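Local coordinates for protein DUF176 (Nitrosomonas europaea, PDB 2OMO) that is a putative antibiotic biosynthesis monooxygenase of unproven activity, probably an oxidoreductase, that assembles as a dimer of two identical chains, at residues Met23-Thr37 and Thr70-Ala84. Sequence-based numbering, arbitrary orientation.
Sequences MYVTIVYASVKTDKT and TRFVLYEAYKTRKDA
Strands 24-31 and 71-78 run antiparallel, their axes 4.6 Å apart at closest approach and 162° between their directions, and nine backbone hydrogen bonds link segments 23-37 and 70-84. The side chains divide between the two faces of the sheet. On one face, CG1 of Val-25 meets CE1 of the Tyr-75 ring at 3.7 Å. CG1 of Ile-27 reaches CD1 of the same ring. The other branch of Ile-27, CG2, lies 3.6 Å from CG1 of Val-73. The Val-73 and Tyr-29 side chains lie side by side, CG2 next to CD1. This face meets the second subunit: the Tyr-75 ring stacks on its counterpart, its hydroxyl is hydrogen-bonded to Asp-61 of that subunit, and the two Tyr-29 hydroxyls are hydrogen-bonded to each other. On the opposite face, CD2 of Phe-72 is touched by CG2 of Val-32 at 3.6 Å. Phe-72 also meets the ring of Phe-40 from helix 37-51. Farther along, water 1 links OG1 of Thr-26 (2.7 Å) to the Glu-76 carbonyl O, which also accepts from Thr-26 N. Tyr-24 has CG anti to its backbone N (chi1 -179°), which lays the ring against the first turn of helix 81-87. CG of Arg-81 sits over one face of the Tyr-24 ring in a CH-pi contact, 3.9 Å from the centroid. CB of Ala-84 lies 3.4 Å from CD2 of Tyr-24. A capping box of Thr-80 and Asp-83 starts this helix. The pair forms the centre of the four-stranded antiparallel sheet, order 2-3-1-4, of the ferredoxin-like ABM fold, with one face in the dimer interface.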
loop_
_atom_site.group_PDB
_atom_site.type_symbol
_atom_site.label_atom_id
_atom_site.label_comp_id
_atom_site.label_asym_id
_atom_site.label_seq_id
_atom_site.Cartn_x
_atom_site.Cartn_y
_atom_site.Cartn_z
HETATM N N MSE A 23 -5.691 7.766 8.117
HETATM C CA MSE A 23 -6.257 6.561 7.539
HETATM C C MSE A 23 -5.580 5.478 8.360
HETATM O O MSE A 23 -4.471 5.687 8.875
HETATM C CB MSE A 23 -5.800 6.475 6.082
HETATM C CG MSE A 23 -6.490 5.533 5.188
HETATM SE SE MSE A 23 -6.211 6.211 3.299
HETATM C CE MSE A 23 -4.437 5.464 3.126
ATOM N N TYR A 24 -6.276 4.375 8.570
ATOM C CA TYR A 24 -5.722 3.203 9.221
ATOM C C TYR A 24 -5.455 2.187 8.105
ATOM O O TYR A 24 -6.387 1.763 7.441
ATOM C CB TYR A 24 -6.716 2.617 10.260
ATOM C CG TYR A 24 -6.163 1.408 10.978
ATOM C CD1 TYR A 24 -5.503 1.559 12.200
ATOM C CD2 TYR A 24 -6.283 0.131 10.429
ATOM C CE1 TYR A 24 -4.956 0.461 12.866
ATOM C CE2 TYR A 24 -5.755 -0.983 11.068
ATOM C CZ TYR A 24 -5.090 -0.807 12.311
ATOM O OH TYR A 24 -4.556 -1.902 12.975
ATOM N N VAL A 25 -4.198 1.785 7.928
ATOM C CA VAL A 25 -3.812 0.880 6.831
ATOM C C VAL A 25 -3.130 -0.367 7.338
ATOM O O VAL A 25 -2.269 -0.315 8.221
ATOM C CB VAL A 25 -2.840 1.582 5.841
ATOM C CG1 VAL A 25 -2.355 0.627 4.723
ATOM C CG2 VAL A 25 -3.456 2.846 5.306
ATOM N N THR A 26 -3.488 -1.491 6.739
ATOM C CA THR A 26 -2.816 -2.774 7.004
ATOM C C THR A 26 -2.378 -3.279 5.652
ATOM O O THR A 26 -3.221 -3.494 4.750
ATOM C CB THR A 26 -3.741 -3.813 7.688
ATOM O OG1 THR A 26 -4.369 -3.227 8.829
ATOM C CG2 THR A 26 -2.908 -5.039 8.168
ATOM N N ILE A 27 -1.079 -3.428 5.470
ATOM C CA ILE A 27 -0.595 -4.060 4.248
ATOM C C ILE A 27 -0.453 -5.558 4.554
ATOM O O ILE A 27 0.358 -5.955 5.431
ATOM C CB ILE A 27 0.712 -3.466 3.751
ATOM C CG1 ILE A 27 0.595 -1.927 3.651
ATOM C CG2 ILE A 27 1.143 -4.150 2.408
ATOM C CD1 ILE A 27 1.846 -1.178 3.044
ATOM N N VAL A 28 -1.230 -6.371 3.838
ATOM C CA VAL A 28 -1.233 -7.805 4.120
ATOM C C VAL A 28 -0.443 -8.527 3.044
ATOM O O VAL A 28 -0.764 -8.411 1.860
ATOM C CB VAL A 28 -2.652 -8.390 4.264
ATOM C CG1 VAL A 28 -2.569 -9.925 4.492
ATOM C CG2 VAL A 28 -3.414 -7.633 5.433
ATOM N N TYR A 29 0.577 -9.269 3.461
ATOM C CA TYR A 29 1.430 -10.018 2.538
ATOM C C TYR A 29 1.070 -11.496 2.527
ATOM O O TYR A 29 1.038 -12.148 3.571
ATOM C CB TYR A 29 2.896 -9.849 2.894
ATOM C CG TYR A 29 3.378 -8.423 2.890
ATOM C CD1 TYR A 29 3.959 -7.890 1.754
ATOM C CD2 TYR A 29 3.261 -7.614 4.040
ATOM C CE1 TYR A 29 4.434 -6.526 1.732
ATOM C CE2 TYR A 29 3.685 -6.272 4.024
ATOM C CZ TYR A 29 4.294 -5.747 2.875
ATOM O OH TYR A 29 4.733 -4.449 2.832
ATOM N N ALA A 30 0.797 -12.021 1.342
ATOM C CA ALA A 30 0.402 -13.431 1.227
ATOM C C ALA A 30 1.267 -14.155 0.211
ATOM O O ALA A 30 1.377 -13.701 -0.928
ATOM C CB ALA A 30 -1.057 -13.571 0.836
ATOM N N SER A 31 1.859 -15.273 0.637
ATOM C CA SER A 31 2.612 -16.173 -0.262
ATOM C C SER A 31 1.731 -17.419 -0.423
ATOM O O SER A 31 1.328 -18.059 0.564
ATOM C CB SER A 31 4.001 -16.554 0.289
ATOM O OG SER A 31 4.788 -15.385 0.491
ATOM N N VAL A 32 1.407 -17.709 -1.667
ATOM C CA VAL A 32 0.408 -18.690 -2.029
ATOM C C VAL A 32 1.128 -19.895 -2.634
ATOM O O VAL A 32 2.155 -19.736 -3.287
ATOM C CB VAL A 32 -0.619 -18.073 -3.069
ATOM C CG1 VAL A 32 -1.602 -19.104 -3.579
ATOM C CG2 VAL A 32 -1.374 -16.888 -2.458
ATOM N N LYS A 33 0.584 -21.093 -2.394
ATOM C CA LYS A 33 1.065 -22.323 -3.029
ATOM C C LYS A 33 1.022 -22.172 -4.545
ATOM O O LYS A 33 0.105 -21.628 -5.102
ATOM C CB LYS A 33 0.282 -23.562 -2.567
ATOM C CG LYS A 33 0.580 -23.894 -1.090
ATOM C CD LYS A 33 -0.150 -25.156 -0.625
ATOM C CE LYS A 33 0.033 -25.352 0.884
ATOM N NZ LYS A 33 -0.945 -26.350 1.400
ATOM N N THR A 34 2.067 -22.664 -5.187
ATOM C CA THR A 34 2.294 -22.466 -6.603
ATOM C C THR A 34 1.076 -22.887 -7.484
ATOM O O THR A 34 0.779 -22.280 -8.527
ATOM C CB THR A 34 3.621 -23.221 -6.913
ATOM O OG1 THR A 34 4.309 -22.628 -8.020
ATOM C CG2 THR A 34 3.384 -24.657 -7.086
ATOM N N ASP A 35 0.326 -23.896 -7.053
ATOM C CA ASP A 35 -0.768 -24.352 -7.894
ATOM C C ASP A 35 -2.158 -23.881 -7.413
ATOM O O ASP A 35 -3.194 -24.500 -7.746
ATOM C CB ASP A 35 -0.705 -25.871 -8.041
ATOM C CG ASP A 35 -0.892 -26.605 -6.715
ATOM O OD1 ASP A 35 -0.705 -26.026 -5.611
ATOM O OD2 ASP A 35 -1.228 -27.809 -6.794
ATOM N N LYS A 36 -2.154 -22.811 -6.616
ATOM C CA LYS A 36 -3.374 -22.195 -6.081
ATOM C C LYS A 36 -3.451 -20.683 -6.300
ATOM O O LYS A 36 -4.326 -20.002 -5.739
ATOM C CB LYS A 36 -3.529 -22.498 -4.593
ATOM C CG LYS A 36 -3.646 -23.989 -4.268
ATOM C CD LYS A 36 -5.004 -24.566 -4.741
ATOM C CE LYS A 36 -5.199 -25.983 -4.264
ATOM N NZ LYS A 36 -4.345 -26.921 -5.028
ATOM N N THR A 37 -2.589 -20.167 -7.158
ATOM C CA THR A 37 -2.627 -18.719 -7.457
ATOM C C THR A 37 -3.960 -18.248 -8.047
ATOM O O THR A 37 -4.475 -17.201 -7.626
ATOM C CB THR A 37 -1.454 -18.210 -8.321
ATOM O OG1 THR A 37 -1.447 -18.906 -9.563
ATOM C CG2 THR A 37 -0.137 -18.447 -7.606
ATOM N N THR A 70 3.221 -15.799 -7.245
ATOM C CA THR A 70 2.733 -16.450 -6.018
ATOM C C THR A 70 2.689 -15.454 -4.843
ATOM O O THR A 70 2.243 -15.798 -3.754
ATOM C CB THR A 70 3.547 -17.720 -5.614
ATOM O OG1 THR A 70 4.888 -17.329 -5.272
ATOM C CG2 THR A 70 3.516 -18.793 -6.757
ATOM N N ARG A 71 3.158 -14.228 -5.082
ATOM C CA ARG A 71 3.250 -13.240 -4.031
ATOM C C ARG A 71 2.186 -12.195 -4.223
ATOM O O ARG A 71 2.105 -11.564 -5.287
ATOM C CB ARG A 71 4.645 -12.613 -3.934
ATOM C CG ARG A 71 5.786 -13.650 -3.831
ATOM C CD ARG A 71 5.427 -14.660 -2.838
ATOM N NE ARG A 71 6.463 -15.666 -2.652
ATOM C CZ ARG A 71 7.387 -15.555 -1.717
ATOM N NH1 ARG A 71 7.374 -14.481 -0.948
ATOM N NH2 ARG A 71 8.308 -16.497 -1.551
ATOM N N PHE A 72 1.337 -12.068 -3.208
ATOM C CA PHE A 72 0.238 -11.080 -3.241
ATOM C C PHE A 72 0.284 -10.104 -2.096
ATOM O O PHE A 72 0.810 -10.408 -1.003
ATOM C CB PHE A 72 -1.136 -11.793 -3.193
ATOM C CG PHE A 72 -1.396 -12.666 -4.392
ATOM C CD1 PHE A 72 -2.087 -12.152 -5.497
ATOM C CD2 PHE A 72 -0.891 -13.985 -4.446
ATOM C CE1 PHE A 72 -2.322 -12.985 -6.650
ATOM C CE2 PHE A 72 -1.127 -14.823 -5.577
ATOM C CZ PHE A 72 -1.848 -14.300 -6.682
ATOM N N VAL A 73 -0.345 -8.959 -2.313
ATOM C CA VAL A 73 -0.551 -7.958 -1.227
ATOM C C VAL A 73 -2.025 -7.538 -1.225
ATOM O O VAL A 73 -2.598 -7.270 -2.307
ATOM C CB VAL A 73 0.310 -6.708 -1.446
ATOM C CG1 VAL A 73 -0.231 -5.475 -0.613
ATOM C CG2 VAL A 73 1.780 -7.006 -1.125
ATOM N N LEU A 74 -2.649 -7.526 -0.046
ATOM C CA LEU A 74 -3.923 -6.845 0.151
ATOM C C LEU A 74 -3.625 -5.530 0.891
ATOM O O LEU A 74 -3.140 -5.540 2.016
ATOM C CB LEU A 74 -4.904 -7.680 1.005
ATOM C CG LEU A 74 -5.286 -9.055 0.385
ATOM C CD1 LEU A 74 -4.202 -10.127 0.634
ATOM C CD2 LEU A 74 -6.688 -9.585 0.863
ATOM N N TYR A 75 -3.960 -4.420 0.251
ATOM C CA TYR A 75 -3.733 -3.098 0.794
ATOM C C TYR A 75 -5.078 -2.592 1.319
ATOM O O TYR A 75 -5.923 -2.103 0.557
ATOM C CB TYR A 75 -3.139 -2.202 -0.297
ATOM C CG TYR A 75 -2.828 -0.790 0.122
ATOM C CD1 TYR A 75 -1.636 -0.478 0.810
ATOM C CD2 TYR A 75 -3.709 0.227 -0.154
ATOM C CE1 TYR A 75 -1.361 0.823 1.199
ATOM C CE2 TYR A 75 -3.447 1.548 0.242
ATOM C CZ TYR A 75 -2.258 1.832 0.929
ATOM O OH TYR A 75 -1.920 3.122 1.316
ATOM N N GLU A 76 -5.247 -2.696 2.639
ATOM C CA GLU A 76 -6.560 -2.519 3.258
ATOM C C GLU A 76 -6.521 -1.228 4.110
ATOM O O GLU A 76 -5.921 -1.216 5.181
ATOM C CB GLU A 76 -6.833 -3.740 4.135
ATOM C CG GLU A 76 -6.544 -5.079 3.432
ATOM C CD GLU A 76 -6.904 -6.310 4.292
ATOM O OE1 GLU A 76 -7.273 -6.160 5.476
ATOM O OE2 GLU A 76 -6.768 -7.442 3.772
ATOM N N ALA A 77 -7.147 -0.168 3.598
ATOM C CA ALA A 77 -7.099 1.177 4.153
ATOM C C ALA A 77 -8.521 1.551 4.568
ATOM O O ALA A 77 -9.464 1.386 3.769
ATOM C CB ALA A 77 -6.602 2.166 3.095
ATOM N N TYR A 78 -8.678 2.050 5.806
ATOM C CA TYR A 78 -9.970 2.556 6.263
ATOM C C TYR A 78 -9.838 3.964 6.841
ATOM O O TYR A 78 -8.750 4.376 7.330
ATOM C CB TYR A 78 -10.567 1.621 7.325
ATOM C CG TYR A 78 -10.921 0.251 6.793
ATOM C CD1 TYR A 78 -12.267 -0.078 6.499
ATOM C CD2 TYR A 78 -9.926 -0.717 6.582
ATOM C CE1 TYR A 78 -12.619 -1.338 5.990
ATOM C CE2 TYR A 78 -10.274 -1.999 6.071
ATOM C CZ TYR A 78 -11.607 -2.288 5.783
ATOM O OH TYR A 78 -11.897 -3.535 5.287
ATOM N N LYS A 79 -10.955 4.699 6.820
ATOM C CA LYS A 79 -11.017 6.008 7.478
ATOM C C LYS A 79 -10.591 5.949 8.951
ATOM O O LYS A 79 -9.872 6.824 9.418
ATOM C CB LYS A 79 -12.442 6.601 7.397
ATOM C CG LYS A 79 -12.834 7.005 5.960
ATOM C CD LYS A 79 -14.266 7.499 5.792
ATOM C CE LYS A 79 -14.499 7.980 4.342
ATOM N NZ LYS A 79 -14.360 6.862 3.352
ATOM N N THR A 80 -11.048 4.928 9.671
ATOM C CA THR A 80 -10.772 4.766 11.097
ATOM C C THR A 80 -10.404 3.354 11.477
ATOM O O THR A 80 -10.757 2.355 10.791
ATOM C CB THR A 80 -12.002 5.153 11.991
ATOM O OG1 THR A 80 -13.031 4.163 11.847
ATOM C CG2 THR A 80 -12.525 6.536 11.629
ATOM N N ARG A 81 -9.681 3.256 12.588
ATOM C CA ARG A 81 -9.296 1.951 13.096
ATOM C C ARG A 81 -10.526 1.083 13.361
ATOM O O ARG A 81 -10.498 -0.117 13.150
ATOM C CB ARG A 81 -8.475 2.031 14.400
ATOM C CG ARG A 81 -7.941 0.633 14.733
ATOM C CD ARG A 81 -7.450 0.372 16.137
ATOM N NE ARG A 81 -6.467 1.326 16.578
ATOM C CZ ARG A 81 -5.251 1.049 17.070
ATOM N NH1 ARG A 81 -4.780 -0.191 17.183
ATOM N NH2 ARG A 81 -4.514 2.062 17.469
ATOM N N LYS A 82 -11.600 1.686 13.852
ATOM C CA LYS A 82 -12.737 0.859 14.230
ATOM C C LYS A 82 -13.468 0.291 13.012
ATOM O O LYS A 82 -13.944 -0.861 13.090
ATOM C CB LYS A 82 -13.620 1.541 15.272
ATOM C CG LYS A 82 -12.915 1.619 16.635
ATOM C CD LYS A 82 -11.759 2.630 16.563
ATOM C CE LYS A 82 -10.768 2.527 17.709
ATOM N NZ LYS A 82 -9.999 3.809 17.731
ATOM N N ASP A 83 -13.478 1.047 11.889
ATOM C CA ASP A 83 -13.884 0.555 10.563
ATOM C C ASP A 83 -13.036 -0.642 10.162
ATOM O O ASP A 83 -13.587 -1.641 9.732
ATOM C CB ASP A 83 -13.755 1.635 9.465
ATOM C CG ASP A 83 -14.654 2.856 9.706
ATOM O OD1 ASP A 83 -15.797 2.695 10.190
ATOM O OD2 ASP A 83 -14.209 3.989 9.409
ATOM N N ALA A 84 -11.700 -0.561 10.341
ATOM C CA ALA A 84 -10.816 -1.679 9.999
ATOM C C ALA A 84 -11.120 -2.906 10.861
ATOM O O ALA A 84 -11.112 -4.034 10.381
ATOM C CB ALA A 84 -9.322 -1.265 10.144
HETATM O O HOH W 1 -6.711 -2.129 7.939
#